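Side-chain contacts in 3-dehydroquinate dehydratase (Clostridium difficile, PDB 4H3D), which catalyses the cis-dehydration of 3-dehydroquinate to 3-dehydroshikimate, the third step of the chorismate pathway, through an imine formed with an active-site lysine: residues I22-I27 with K39-A44; P153-I158 with T192-K197; S216-E221 with N247-L252. All coordinates share one frame; numbering follows the deposited sequence. Where two conformers were deposited one is given.

Contact 1 of 3, residues I22-I27 with K39-A44; sequences ICVPII and KELKDA
Leu41, near the C-terminal end of helix 31-41, carries the whole contact from its side, lodging its two methyl groups against Val24 and Ile26 of strand 21-26. Its CG stands opposite the carbonyl carbon (chi1 -58°), and with chi2 at 175° the fork of the side chain is carried forward to the strand. The two branches then divide the work: Leu41 CD1 lies 3.8 Å from CG1 of Ile26, and Leu41 CD2 lies 3.8 Å from CG1 of Val24. Leu41 CD1 also brushes the same Val24 CG1 at 4.1 Å, which leaves that one methyl facing both tips of the leucine. The approaches differ too. Val24 meets Leu41 at a slant, whereas Ile26, its CG1 turned to the backbone-N side (chi1 -71°), runs past it in the opposite direction. All three side chains are buried, and what joins them is apolar packing.

A type I beta turn runs from Leu41 to Ala44, whose methyl packs on Phe243 of helix 243-256, a residue that Val24 touches as well. Ile34 and Ala38 of helix 31-41 add to the cover over Ile26, and Leu46 touches both Val24 and Leu41. Here a strand and the helix that follows it are pressed together inside the beta-alpha-beta unit 21-26, 31-41, 48-52, the element from which a TIM barrel is assembled.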
ATOM      1  N   ILE B  22      15.137  -3.190  -1.803  1.00 22.25           N
ATOM      2  CA  ILE B  22      14.937  -3.291  -0.364  1.00 22.66           C
ATOM      3  C   ILE B  22      16.257  -3.227   0.367  1.00 21.70           C
ATOM      4  O   ILE B  22      17.201  -3.998   0.059  1.00 19.37           O
ATOM      5  CB  ILE B  22      14.263  -4.621   0.025  1.00 25.06           C
ATOM      6  CG1 ILE B  22      12.889  -4.727  -0.618  1.00 27.60           C
ATOM      7  CG2 ILE B  22      14.127  -4.721   1.559  1.00 27.51           C
ATOM      8  CD1 ILE B  22      12.189  -6.051  -0.351  1.00 28.28           C
ATOM      9  N   CYS B  23      16.315  -2.334   1.350  1.00 20.51           N
ATOM     10  CA  CYS B  23      17.484  -2.143   2.193  1.00 21.69           C
ATOM     11  C   CYS B  23      17.135  -2.541   3.619  1.00 21.81           C
ATOM     12  O   CYS B  23      16.060  -2.179   4.130  1.00 21.52           O
ATOM     13  CB  CYS B  23      17.908  -0.672   2.182  1.00 22.59           C
ATOM     14  SG  CYS B  23      19.378  -0.314   3.099  1.00 27.59           S
ATOM     15  N   VAL B  24      18.027  -3.285   4.261  1.00 21.80           N
ATOM     16  CA  VAL B  24      17.828  -3.720   5.634  1.00 22.71           C
ATOM     17  C   VAL B  24      19.017  -3.279   6.480  1.00 24.64           C
ATOM     18  O   VAL B  24      20.161  -3.517   6.100  1.00 21.63           O
ATOM     19  CB  VAL B  24      17.714  -5.251   5.706  1.00 26.10           C
ATOM     20  CG1 VAL B  24      17.415  -5.686   7.124  1.00 25.05           C
ATOM     21  CG2 VAL B  24      16.639  -5.754   4.737  1.00 24.39           C
ATOM     22  N   PRO B  25      18.755  -2.616   7.630  1.00 23.33           N
ATOM     23  CA  PRO B  25      19.855  -2.198   8.483  1.00 23.51           C
ATOM     24  C   PRO B  25      20.375  -3.233   9.470  1.00 25.85           C
ATOM     25  O   PRO B  25      19.640  -4.127   9.912  1.00 24.63           O
ATOM     26  CB  PRO B  25      19.265  -1.015   9.283  1.00 23.91           C
ATOM     27  CG  PRO B  25      17.842  -1.197   9.257  1.00 27.89           C
ATOM     28  CD  PRO B  25      17.488  -1.977   8.016  1.00 24.11           C
ATOM     29  N   ILE B  26      21.659  -3.079   9.795  1.00 23.94           N
ATOM     30  CA  ILE B  26      22.352  -3.830  10.841  1.00 23.76           C
ATOM     31  C   ILE B  26      22.542  -2.785  11.933  1.00 23.95           C
ATOM     32  O   ILE B  26      23.092  -1.683  11.677  1.00 23.09           O
ATOM     33  CB  ILE B  26      23.711  -4.362  10.354  1.00 23.38           C
ATOM     34  CG1 ILE B  26      23.468  -5.494   9.358  1.00 24.85           C
ATOM     35  CG2 ILE B  26      24.574  -4.853  11.550  1.00 27.56           C
ATOM     36  CD1 ILE B  26      24.740  -6.083   8.740  1.00 30.29           C
ATOM     37  N   ILE B  27      22.086  -3.100  13.134  1.00 24.87           N
ATOM     38  CA  ILE B  27      22.106  -2.142  14.235  1.00 25.59           C
ATOM     39  C   ILE B  27      22.843  -2.651  15.481  1.00 26.45           C
ATOM     40  O   ILE B  27      22.664  -2.120  16.581  1.00 25.74           O
ATOM     41  CB  ILE B  27      20.651  -1.730  14.602  1.00 27.60           C
ATOM     42  CG1 ILE B  27      19.817  -2.945  15.013  1.00 28.78           C
ATOM     43  CG2 ILE B  27      19.976  -1.059  13.416  1.00 24.11           C
ATOM     44  CD1 ILE B  27      18.460  -2.567  15.562  1.00 33.56           C
ATOM     45  N   LYS B  39      25.120 -12.385   8.975  1.00 44.04           N
ATOM     46  CA  LYS B  39      24.931 -13.784   8.558  1.00 46.91           C
ATOM     47  C   LYS B  39      23.451 -14.130   8.354  1.00 47.25           C
ATOM     48  O   LYS B  39      23.123 -14.976   7.534  1.00 48.41           O
ATOM     49  CB  LYS B  39      25.639 -14.736   9.528  1.00 48.96           C
ATOM     50  CG  LYS B  39      27.167 -14.614   9.400  1.00 53.95           C
ATOM     51  CD  LYS B  39      27.946 -15.177  10.578  1.00 59.36           C
ATOM     52  CE  LYS B  39      27.895 -16.678  10.658  1.00 62.73           C
ATOM     53  NZ  LYS B  39      28.756 -17.158  11.777  1.00 66.36           N
ATOM     54  N   GLU B  40      22.563 -13.447   9.070  1.00 47.20           N
ATOM     55  CA  GLU B  40      21.124 -13.632   8.876  1.00 47.50           C
ATOM     56  C   GLU B  40      20.639 -12.963   7.570  1.00 46.34           C
ATOM     57  O   GLU B  40      19.562 -13.293   7.057  1.00 47.68           O
ATOM     58  CB  GLU B  40      20.340 -13.048  10.057  1.00 48.49           C
ATOM     59  CG  GLU B  40      20.567 -13.754  11.387  1.00 53.16           C
ATOM     60  CD  GLU B  40      20.016 -15.169  11.406  1.00 57.83           C
ATOM     61  OE1 GLU B  40      20.544 -15.998  12.178  1.00 65.68           O
ATOM     62  OE2 GLU B  40      19.065 -15.455  10.648  1.00 58.20           O
ATOM     63  N   LEU B  41      21.419 -12.025   7.033  1.00 43.33           N
ATOM     64  CA  LEU B  41      21.009 -11.285   5.832  1.00 40.83           C
ATOM     65  C   LEU B  41      21.743 -11.669   4.544  1.00 40.82           C
ATOM     66  O   LEU B  41      21.299 -11.306   3.455  1.00 42.83           O
ATOM     67  CB  LEU B  41      21.231  -9.782   6.051  1.00 37.89           C
ATOM     68  CG  LEU B  41      20.545  -9.088   7.227  1.00 36.79           C
ATOM     69  CD1 LEU B  41      21.011  -7.620   7.320  1.00 34.51           C
ATOM     70  CD2 LEU B  41      19.036  -9.174   7.112  1.00 36.64           C
ATOM     71  N   LYS B  42      22.844 -12.402   4.651  1.00 41.51           N
ATOM     72  CA  LYS B  42      23.694 -12.644   3.479  1.00 41.82           C
ATOM     73  C   LYS B  42      23.056 -13.414   2.314  1.00 42.99           C
ATOM     74  O   LYS B  42      23.471 -13.229   1.162  1.00 42.06           O
ATOM     75  CB  LYS B  42      25.023 -13.308   3.870  1.00 42.88           C
ATOM     76  CG  LYS B  42      24.997 -14.818   3.949  1.00 48.16           C
ATOM     77  CD  LYS B  42      26.412 -15.390   4.061  1.00 53.35           C
ATOM     78  CE  LYS B  42      26.911 -15.421   5.484  1.00 55.35           C
ATOM     79  NZ  LYS B  42      26.249 -16.522   6.229  1.00 57.70           N
ATOM     80  N   ASP B  43      22.070 -14.270   2.598  1.00 42.87           N
ATOM     81  CA  ASP B  43      21.465 -15.081   1.545  1.00 43.37           C
ATOM     82  C   ASP B  43      19.939 -14.957   1.469  1.00 43.09           C
ATOM     83  O   ASP B  43      19.260 -15.849   0.952  1.00 45.84           O
ATOM     84  CB  ASP B  43      21.864 -16.541   1.725  1.00 44.83           C
ATOM     85  CG  ASP B  43      21.612 -17.370   0.478  1.00 48.05           C
ATOM     86  OD1 ASP B  43      21.498 -16.779  -0.614  1.00 50.05           O
ATOM     87  OD2 ASP B  43      21.542 -18.607   0.582  1.00 41.84           O
ATOM     88  N   ALA B  44      19.408 -13.842   1.954  1.00 41.28           N
ATOM     89  CA  ALA B  44      17.973 -13.586   1.903  1.00 40.87           C
ATOM     90  C   ALA B  44      17.698 -12.721   0.671  1.00 40.32           C
ATOM     91  O   ALA B  44      18.630 -12.207   0.051  1.00 40.43           O
ATOM     92  CB  ALA B  44      17.521 -12.891   3.165  1.00 40.04           C
TER

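Contact 2 of 3, residues P153-I158 with T192-K197; sequences PKKEEI and TNEMFK
Two helices on the outside of the TIM barrel, 155-167 and 182-199, are tied together near the start of the former by a salt bridge between Lys155 and Glu194. The two side chains cross at about a right angle. Both leave the backbone in the same way, with CG anti to N, but the lysine then folds over at its far end (chi3 65°, chi4 69°), and this double bend sets its amino group beside the carboxylate. Lys155 NZ donates to Glu194 OE1 at 3.0 Å, on the syn side and slightly out of the carboxylate plane; a second, weak bond from Lys155 NZ reaches Glu194 OE2 at 3.4 Å. The methylene chain takes part as well, since Lys155 CD rests 3.3 Å from Glu194 OE1. A water donates to Glu194 OE2 and weakly accepts from Lys155 NZ, bridging the pair again.

Glu156 extends the network through a long salt bridge, its OE1 3.9 Å from Lys155 NZ. Nearby, Lys154 holds the N-cap position, and Glu157 OE2, three residues on, accepts the backbone N-H of Lys154 at 3.0 Å, the donor lying above the carboxylate plane. Further along helix 182-199, Lys197 forms a salt bridge with Glu182 of the second subunit. With two carboxylates around one ammonium group, Lys155 probably stays protonated and offsets the like charges of Glu156 and Glu194, though solvent should temper these attractions.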
ATOM      1  N   PRO B 153       6.273  18.350   6.213  1.00 23.66           N
ATOM      2  CA  PRO B 153       6.298  19.661   5.587  1.00 24.68           C
ATOM      3  C   PRO B 153       5.390  19.666   4.343  1.00 26.51           C
ATOM      4  O   PRO B 153       5.070  18.593   3.795  1.00 24.24           O
ATOM      5  CB  PRO B 153       7.767  19.849   5.214  1.00 24.19           C
ATOM      6  CG  PRO B 153       8.516  18.909   6.105  1.00 24.08           C
ATOM      7  CD  PRO B 153       7.613  17.736   6.270  1.00 23.15           C
ATOM      8  N   LYS B 154       4.987  20.855   3.908  0.50 26.77           N
ATOM      9  CA  LYS B 154       4.130  20.989   2.738  0.50 27.93           C
ATOM     10  C   LYS B 154       4.815  20.399   1.505  0.50 27.76           C
ATOM     11  O   LYS B 154       6.045  20.293   1.454  0.50 26.49           O
ATOM     12  CB  LYS B 154       3.771  22.458   2.502  0.50 29.86           C
ATOM     13  CG  LYS B 154       3.148  23.133   3.729  0.50 32.35           C
ATOM     14  CD  LYS B 154       2.086  22.239   4.281  0.50 35.78           C
ATOM     15  CE  LYS B 154       1.438  22.773   5.530  0.50 34.93           C
ATOM     16  NZ  LYS B 154       0.536  21.721   6.063  0.50 31.52           N
ATOM     17  N   LYS B 155       4.013  20.010   0.522  1.00 27.64           N
ATOM     18  CA  LYS B 155       4.541  19.427  -0.727  1.00 28.60           C
ATOM     19  C   LYS B 155       5.730  20.224  -1.296  1.00 26.91           C
ATOM     20  O   LYS B 155       6.783  19.667  -1.569  1.00 24.84           O
ATOM     21  CB  LYS B 155       3.402  19.357  -1.756  1.00 29.01           C
ATOM     22  CG  LYS B 155       3.803  18.860  -3.140  1.00 37.42           C
ATOM     23  CD  LYS B 155       2.580  18.718  -4.055  1.00 40.32           C
ATOM     24  CE  LYS B 155       1.880  20.044  -4.379  1.00 47.68           C
ATOM     25  NZ  LYS B 155       2.692  20.949  -5.252  1.00 49.61           N
ATOM     26  N   GLU B 156       5.551  21.534  -1.444  1.00 26.91           N
ATOM     27  CA  GLU B 156       6.585  22.379  -2.022  1.00 28.97           C
ATOM     28  C   GLU B 156       7.859  22.410  -1.177  1.00 26.62           C
ATOM     29  O   GLU B 156       8.947  22.538  -1.734  1.00 25.72           O
ATOM     30  CB  GLU B 156       6.069  23.796  -2.386  1.00 32.18           C
ATOM     31  CG  GLU B 156       5.060  24.373  -1.450  1.00 39.49           C
ATOM     32  CD  GLU B 156       3.655  23.774  -1.658  1.00 45.99           C
ATOM     33  OE1 GLU B 156       3.091  23.887  -2.784  1.00 52.65           O
ATOM     34  OE2 GLU B 156       3.115  23.210  -0.692  1.00 44.13           O
ATOM     35  N   GLU B 157       7.725  22.284   0.153  1.00 24.42           N
ATOM     36  CA  GLU B 157       8.896  22.222   1.037  1.00 24.56           C
ATOM     37  C   GLU B 157       9.645  20.920   0.797  1.00 23.09           C
ATOM     38  O   GLU B 157      10.861  20.907   0.697  1.00 23.35           O
ATOM     39  CB  GLU B 157       8.493  22.284   2.511  1.00 25.37           C
ATOM     40  CG  GLU B 157       7.809  23.559   2.927  1.00 27.69           C
ATOM     41  CD  GLU B 157       7.430  23.523   4.390  1.00 32.91           C
ATOM     42  OE1 GLU B 157       8.352  23.574   5.241  1.00 30.29           O
ATOM     43  OE2 GLU B 157       6.209  23.455   4.681  1.00 26.81           O
ATOM     44  N   ILE B 158       8.911  19.818   0.721  1.00 23.21           N
ATOM     45  CA  ILE B 158       9.531  18.501   0.468  1.00 21.13           C
ATOM     46  C   ILE B 158      10.276  18.546  -0.889  1.00 24.12           C
ATOM     47  O   ILE B 158      11.466  18.185  -0.977  1.00 22.57           O
ATOM     48  CB  ILE B 158       8.485  17.382   0.502  1.00 21.43           C
ATOM     49  CG1 ILE B 158       7.904  17.249   1.918  1.00 20.16           C
ATOM     50  CG2 ILE B 158       9.107  16.033   0.084  1.00 19.85           C
ATOM     51  CD1 ILE B 158       6.698  16.346   1.992  1.00 21.63           C
ATOM     52  N   THR B 192       6.400  13.123  -3.565  1.00 21.12           N
ATOM     53  CA  THR B 192       7.257  12.113  -4.177  1.00 20.47           C
ATOM     54  C   THR B 192       7.022  12.030  -5.686  1.00 22.09           C
ATOM     55  O   THR B 192       7.969  12.080  -6.476  1.00 23.85           O
ATOM     56  CB  THR B 192       7.006  10.715  -3.559  1.00 21.22           C
ATOM     57  OG1 THR B 192       7.294  10.741  -2.147  1.00 20.51           O
ATOM     58  CG2 THR B 192       7.850   9.650  -4.236  1.00 19.31           C
ATOM     59  N   ASN B 193       5.761  11.937  -6.084  1.00 23.22           N
ATOM     60  CA  ASN B 193       5.460  11.768  -7.493  1.00 24.67           C
ATOM     61  C   ASN B 193       5.704  13.036  -8.307  1.00 24.38           C
ATOM     62  O   ASN B 193       6.131  12.960  -9.467  1.00 27.65           O
ATOM     63  CB  ASN B 193       4.048  11.245  -7.698  1.00 24.38           C
ATOM     64  CG  ASN B 193       3.832  10.724  -9.104  1.00 24.73           C
ATOM     65  OD1 ASN B 193       3.078  11.287  -9.847  1.00 26.48           O
ATOM     66  ND2 ASN B 193       4.554   9.664  -9.480  1.00 25.83           N
ATOM     67  N   GLU B 194       5.437  14.188  -7.717  1.00 26.05           N
ATOM     68  CA  GLU B 194       5.714  15.462  -8.395  1.00 27.96           C
ATOM     69  C   GLU B 194       7.217  15.596  -8.666  1.00 25.79           C
ATOM     70  O   GLU B 194       7.629  15.975  -9.763  1.00 26.03           O
ATOM     71  CB  GLU B 194       5.198  16.636  -7.568  1.00 29.47           C
ATOM     72  CG  GLU B 194       5.453  17.992  -8.201  1.00 37.44           C
ATOM     73  CD  GLU B 194       4.657  19.109  -7.532  1.00 45.98           C
ATOM     74  OE1 GLU B 194       3.440  18.914  -7.283  1.00 49.97           O
ATOM     75  OE2 GLU B 194       5.246  20.182  -7.280  1.00 51.23           O
ATOM     76  N   MET B 195       8.028  15.242  -7.673  1.00 24.86           N
ATOM     77  CA  MET B 195       9.471  15.268  -7.816  1.00 25.57           C
ATOM     78  C   MET B 195       9.876  14.271  -8.904  1.00 27.06           C
ATOM     79  O   MET B 195      10.591  14.618  -9.847  1.00 27.77           O
ATOM     80  CB  MET B 195      10.138  14.894  -6.492  1.00 24.54           C
ATOM     81  CG  MET B 195      11.646  15.015  -6.486  1.00 26.77           C
ATOM     82  SD  MET B 195      12.173  16.743  -6.552  1.00 28.37           S
ATOM     83  CE  MET B 195      13.932  16.513  -6.852  1.00 24.47           C
ATOM     84  N   PHE B 196       9.399  13.036  -8.770  1.00 26.84           N
ATOM     85  CA  PHE B 196       9.692  11.980  -9.726  1.00 27.63           C
ATOM     86  C   PHE B 196       9.382  12.395 -11.157  1.00 28.71           C
ATOM     87  O   PHE B 196      10.201  12.208 -12.071  1.00 29.97           O
ATOM     88  CB  PHE B 196       8.864  10.718  -9.373  1.00 27.91           C
ATOM     89  CG  PHE B 196       9.149   9.530 -10.255  1.00 30.86           C
ATOM     90  CD1 PHE B 196      10.200   8.654  -9.954  1.00 29.30           C
ATOM     91  CD2 PHE B 196       8.368   9.273 -11.367  1.00 33.48           C
ATOM     92  CE1 PHE B 196      10.464   7.552 -10.751  1.00 33.57           C
ATOM     93  CE2 PHE B 196       8.626   8.171 -12.182  1.00 39.52           C
ATOM     94  CZ  PHE B 196       9.686   7.303 -11.866  1.00 35.51           C
ATOM     95  N   LYS B 197       8.215  12.980 -11.348  1.00 29.27           N
ATOM     96  CA  LYS B 197       7.746  13.331 -12.680  1.00 31.81           C
ATOM     97  C   LYS B 197       8.287  14.622 -13.285  1.00 33.39           C
ATOM     98  O   LYS B 197       8.582  14.662 -14.478  1.00 31.42           O
ATOM     99  CB  LYS B 197       6.229  13.403 -12.691  1.00 33.71           C
ATOM    100  CG  LYS B 197       5.529  12.066 -12.793  1.00 36.40           C
ATOM    101  CD  LYS B 197       4.053  12.304 -13.002  1.00 41.58           C
ATOM    102  CE  LYS B 197       3.366  11.127 -13.619  1.00 45.35           C
ATOM    103  NZ  LYS B 197       1.907  11.445 -13.855  1.00 46.45           N
TER
HETATM  104  O   HOH W   1       6.066  21.817  -5.556  1.00 51.19           O

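Contact 3 of 3, residues S216-E221 with N247-L252; sequences SRLCGE and NSVLNL. With SHL (5-hydroxy-6-methyl-4-oxo-4H-pyran-2-carboxylic acid), chain I.
Leu218 and Leu250 meet through a methyl and a carbonyl: CD2 of Leu250 rests 3.5 Å from the backbone O of Leu218. Alongside, Leu218 CD2 packs at a slant on Val249 CG1, 3.8 Å away, CG1 being the Val249 methyl that stands anti to the backbone N (chi1 180°). A water completes the seam by donating to both Glu221 OE2 (2.7 Å) and the backbone O of Leu250 (3.0 Å).

From this base Arg217 turns away to the active site. Its chain, extended from CG to NE, delivers the guanidinium to the carboxylate of the bound pyran acid, where Arg217 NH1 donates to OAD and Arg217 NH2 to OAA of the ligand, each at 2.7 Å and nearly straight (175° and 172°). His147, Gln240 and Arg86 hold the same ligand.

One shell out, the Glu221 carboxylate is steadied by His254, and the backbone O of Arg217 takes a bond from Thr228 OG1. Val249 and Leu218 also touch Val249 and Leu253 of the second subunit, so the packing reaches the dimer interface. The paired grip of Arg217 matches charge as well as shape, and this known 3-dehydroquinate-binding residue probably receives the substrate's carboxylate in like manner.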
ATOM      1  N   SER B 216       3.659   4.148   2.258  1.00 24.68           N
ATOM      2  CA  SER B 216       4.777   4.814   1.610  1.00 24.40           C
ATOM      3  C   SER B 216       5.978   3.885   1.418  1.00 22.75           C
ATOM      4  O   SER B 216       6.874   4.207   0.636  1.00 26.53           O
ATOM      5  CB  SER B 216       5.212   6.037   2.398  1.00 23.22           C
ATOM      6  OG  SER B 216       5.835   5.665   3.617  1.00 20.80           O
ATOM      7  N   ARG B 217       6.004   2.770   2.146  1.00 23.50           N
ATOM      8  CA  ARG B 217       7.093   1.791   2.041  1.00 23.12           C
ATOM      9  C   ARG B 217       6.768   0.740   1.005  1.00 23.27           C
ATOM     10  O   ARG B 217       7.651  -0.035   0.598  1.00 22.64           O
ATOM     11  CB  ARG B 217       7.306   1.053   3.360  1.00 23.12           C
ATOM     12  CG  ARG B 217       7.630   1.936   4.507  1.00 28.18           C
ATOM     13  CD  ARG B 217       7.908   1.128   5.760  1.00 29.14           C
ATOM     14  NE  ARG B 217       8.168   2.011   6.894  1.00 30.28           N
ATOM     15  CZ  ARG B 217       9.376   2.383   7.316  1.00 32.76           C
ATOM     16  NH1 ARG B 217      10.480   1.939   6.716  1.00 33.78           N
ATOM     17  NH2 ARG B 217       9.480   3.192   8.358  1.00 35.57           N
ATOM     18  N   LEU B 218       5.503   0.702   0.585  1.00 22.99           N
ATOM     19  CA  LEU B 218       5.034  -0.348  -0.316  1.00 24.61           C
ATOM     20  C   LEU B 218       4.853   0.085  -1.747  1.00 25.26           C
ATOM     21  O   LEU B 218       5.003  -0.732  -2.646  1.00 26.31           O
ATOM     22  CB  LEU B 218       3.665  -0.873   0.170  1.00 25.28           C
ATOM     23  CG  LEU B 218       3.542  -1.363   1.617  1.00 25.60           C
ATOM     24  CD1 LEU B 218       2.130  -1.838   1.892  1.00 31.52           C
ATOM     25  CD2 LEU B 218       4.530  -2.489   1.891  1.00 24.98           C
ATOM     26  N   CYS B 219       4.545   1.360  -1.958  1.00 25.34           N
ATOM     27  CA  CYS B 219       4.107   1.837  -3.269  1.00 28.82           C
ATOM     28  C   CYS B 219       5.128   2.624  -4.084  1.00 28.02           C
ATOM     29  O   CYS B 219       4.752   3.441  -4.928  1.00 29.30           O
ATOM     30  CB  CYS B 219       2.854   2.695  -3.077  1.00 29.95           C
ATOM     31  SG  CYS B 219       3.198   4.212  -2.176  1.00 39.96           S
ATOM     32  N   GLY B 220       6.407   2.369  -3.856  1.00 24.78           N
ATOM     33  CA  GLY B 220       7.462   3.053  -4.581  1.00 23.56           C
ATOM     34  C   GLY B 220       7.417   2.917  -6.090  1.00 25.43           C
ATOM     35  O   GLY B 220       7.696   3.878  -6.816  1.00 24.91           O
ATOM     36  N   GLU B 221       7.049   1.740  -6.584  1.00 25.49           N
ATOM     37  CA  GLU B 221       7.039   1.534  -8.019  1.00 26.83           C
ATOM     38  C   GLU B 221       6.044   2.450  -8.703  1.00 27.34           C
ATOM     39  O   GLU B 221       6.285   2.915  -9.809  1.00 29.46           O
ATOM     40  CB  GLU B 221       6.779   0.063  -8.376  1.00 26.49           C
ATOM     41  CG  GLU B 221       7.038  -0.255  -9.822  1.00 32.82           C
ATOM     42  CD  GLU B 221       7.046  -1.743 -10.111  1.00 38.69           C
ATOM     43  OE1 GLU B 221       6.837  -2.120 -11.286  1.00 46.01           O
ATOM     44  OE2 GLU B 221       7.252  -2.534  -9.169  1.00 40.46           O
ATOM     45  N   ASN B 247       9.334  -7.821   0.780  1.00 30.49           N
ATOM     46  CA  ASN B 247       9.683  -8.390  -0.520  1.00 32.41           C
ATOM     47  C   ASN B 247       8.440  -8.977  -1.201  1.00 33.52           C
ATOM     48  O   ASN B 247       8.210  -8.751  -2.383  1.00 34.54           O
ATOM     49  CB  ASN B 247      10.764  -9.476  -0.394  1.00 33.87           C
ATOM     50  CG  ASN B 247      11.294  -9.925  -1.755  1.00 40.82           C
ATOM     51  OD1 ASN B 247      11.855  -9.128  -2.503  1.00 47.16           O
ATOM     52  ND2 ASN B 247      11.132 -11.201  -2.065  1.00 49.50           N
ATOM     53  N   SER B 248       7.633  -9.705  -0.437  1.00 34.90           N
ATOM     54  CA  SER B 248       6.429 -10.317  -0.974  1.00 38.29           C
ATOM     55  C   SER B 248       5.459  -9.277  -1.523  1.00 35.01           C
ATOM     56  O   SER B 248       4.923  -9.444  -2.606  1.00 32.89           O
ATOM     57  CB  SER B 248       5.732 -11.152   0.096  1.00 40.61           C
ATOM     58  OG  SER B 248       6.602 -12.148   0.581  1.00 47.82           O
ATOM     59  N   VAL B 249       5.238  -8.207  -0.768  1.00 32.73           N
ATOM     60  CA  VAL B 249       4.321  -7.148  -1.208  1.00 31.82           C
ATOM     61  C   VAL B 249       4.833  -6.437  -2.473  1.00 29.82           C
ATOM     62  O   VAL B 249       4.059  -6.181  -3.401  1.00 31.32           O
ATOM     63  CB  VAL B 249       4.051  -6.122  -0.103  1.00 29.75           C
ATOM     64  CG1 VAL B 249       3.091  -5.031  -0.612  1.00 31.79           C
ATOM     65  CG2 VAL B 249       3.449  -6.808   1.124  1.00 33.79           C
ATOM     66  N   LEU B 250       6.130  -6.131  -2.515  1.00 27.80           N
ATOM     67  CA  LEU B 250       6.708  -5.478  -3.673  1.00 27.25           C
ATOM     68  C   LEU B 250       6.551  -6.328  -4.938  1.00 28.33           C
ATOM     69  O   LEU B 250       6.298  -5.797  -6.023  1.00 28.31           O
ATOM     70  CB  LEU B 250       8.177  -5.148  -3.439  1.00 26.61           C
ATOM     71  CG  LEU B 250       8.490  -4.166  -2.316  1.00 27.99           C
ATOM     72  CD1 LEU B 250      10.011  -3.931  -2.231  1.00 30.20           C
ATOM     73  CD2 LEU B 250       7.794  -2.886  -2.534  1.00 24.51           C
ATOM     74  N   ASN B 251       6.713  -7.641  -4.803  1.00 30.66           N
ATOM     75  CA  ASN B 251       6.560  -8.537  -5.954  1.00 32.96           C
ATOM     76  C   ASN B 251       5.110  -8.590  -6.401  1.00 34.39           C
ATOM     77  O   ASN B 251       4.822  -8.650  -7.595  1.00 35.26           O
ATOM     78  CB  ASN B 251       7.062  -9.941  -5.632  1.00 36.03           C
ATOM     79  CG  ASN B 251       8.575 -10.019  -5.555  1.00 38.85           C
ATOM     80  OD1 ASN B 251       9.291  -9.083  -5.959  1.00 36.77           O
ATOM     81  ND2 ASN B 251       9.081 -11.147  -5.055  1.00 44.43           N
ATOM     82  N   LEU B 252       4.202  -8.566  -5.437  1.00 34.77           N
ATOM     83  CA  LEU B 252       2.777  -8.572  -5.737  1.00 38.48           C
ATOM     84  C   LEU B 252       2.372  -7.302  -6.520  1.00 36.77           C
ATOM     85  O   LEU B 252       1.573  -7.372  -7.458  1.00 36.46           O
ATOM     86  CB  LEU B 252       1.969  -8.687  -4.439  1.00 40.28           C
ATOM     87  CG  LEU B 252       0.445  -8.721  -4.560  1.00 45.84           C
ATOM     88  CD1 LEU B 252      -0.007  -9.970  -5.317  1.00 51.28           C
ATOM     89  CD2 LEU B 252      -0.191  -8.671  -3.178  1.00 47.82           C
TER
HETATM   90  OAD SHL I 302      12.847   2.715   7.745  1.00 37.96           O
HETATM   91  CAH SHL I 302      12.791   3.723   8.493  1.00 43.51           C
HETATM   92  OAA SHL I 302      11.941   3.799   9.416  1.00 41.03           O
HETATM   93  CAK SHL I 302      13.735   4.801   8.272  1.00 39.73           C
HETATM   94  OAG SHL I 302      14.680   4.665   7.199  1.00 36.68           O
HETATM   95  CAF SHL I 302      15.726   5.604   7.091  1.00 38.55           C
HETATM   96  CAL SHL I 302      16.691   5.394   6.162  1.00 38.12           C
HETATM   97  CAJ SHL I 302      15.757   6.607   7.994  1.00 40.48           C
HETATM   98  OAC SHL I 302      16.743   7.499   7.943  1.00 37.58           O
HETATM   99  CAI SHL I 302      14.795   6.732   8.957  1.00 39.11           C
HETATM  100  CAE SHL I 302      13.797   5.851   9.093  1.00 38.84           C
HETATM  101  OAB SHL I 302      14.836   7.752   9.800  1.00 38.37           O
HETATM  102  O   HOH W   2       6.709  -2.920  -6.566  1.00 28.88           O

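In the fold
Along the chain the three contacts follow in series, each closing before the next opens, and together they sample the TIM barrel. Contact 1 joins strand 21-26 to helix 31-41 and lies across the chain's centre from contact 2, their centres 30 Å apart. Contact 2 links two outer helices and approaches contact 3 without touching it, their nearest atoms about 6 Å apart. Contacts 1 and 3, with centres 17 Å apart, do touch: Ile22 of strand 21-26 packs on Asn247 and Leu250 of helix 243-256. The closing helix thus leans on the first strand of the barrel while backing a substrate-binding residue, and contacts 2 and 3 both extend to the second subunit.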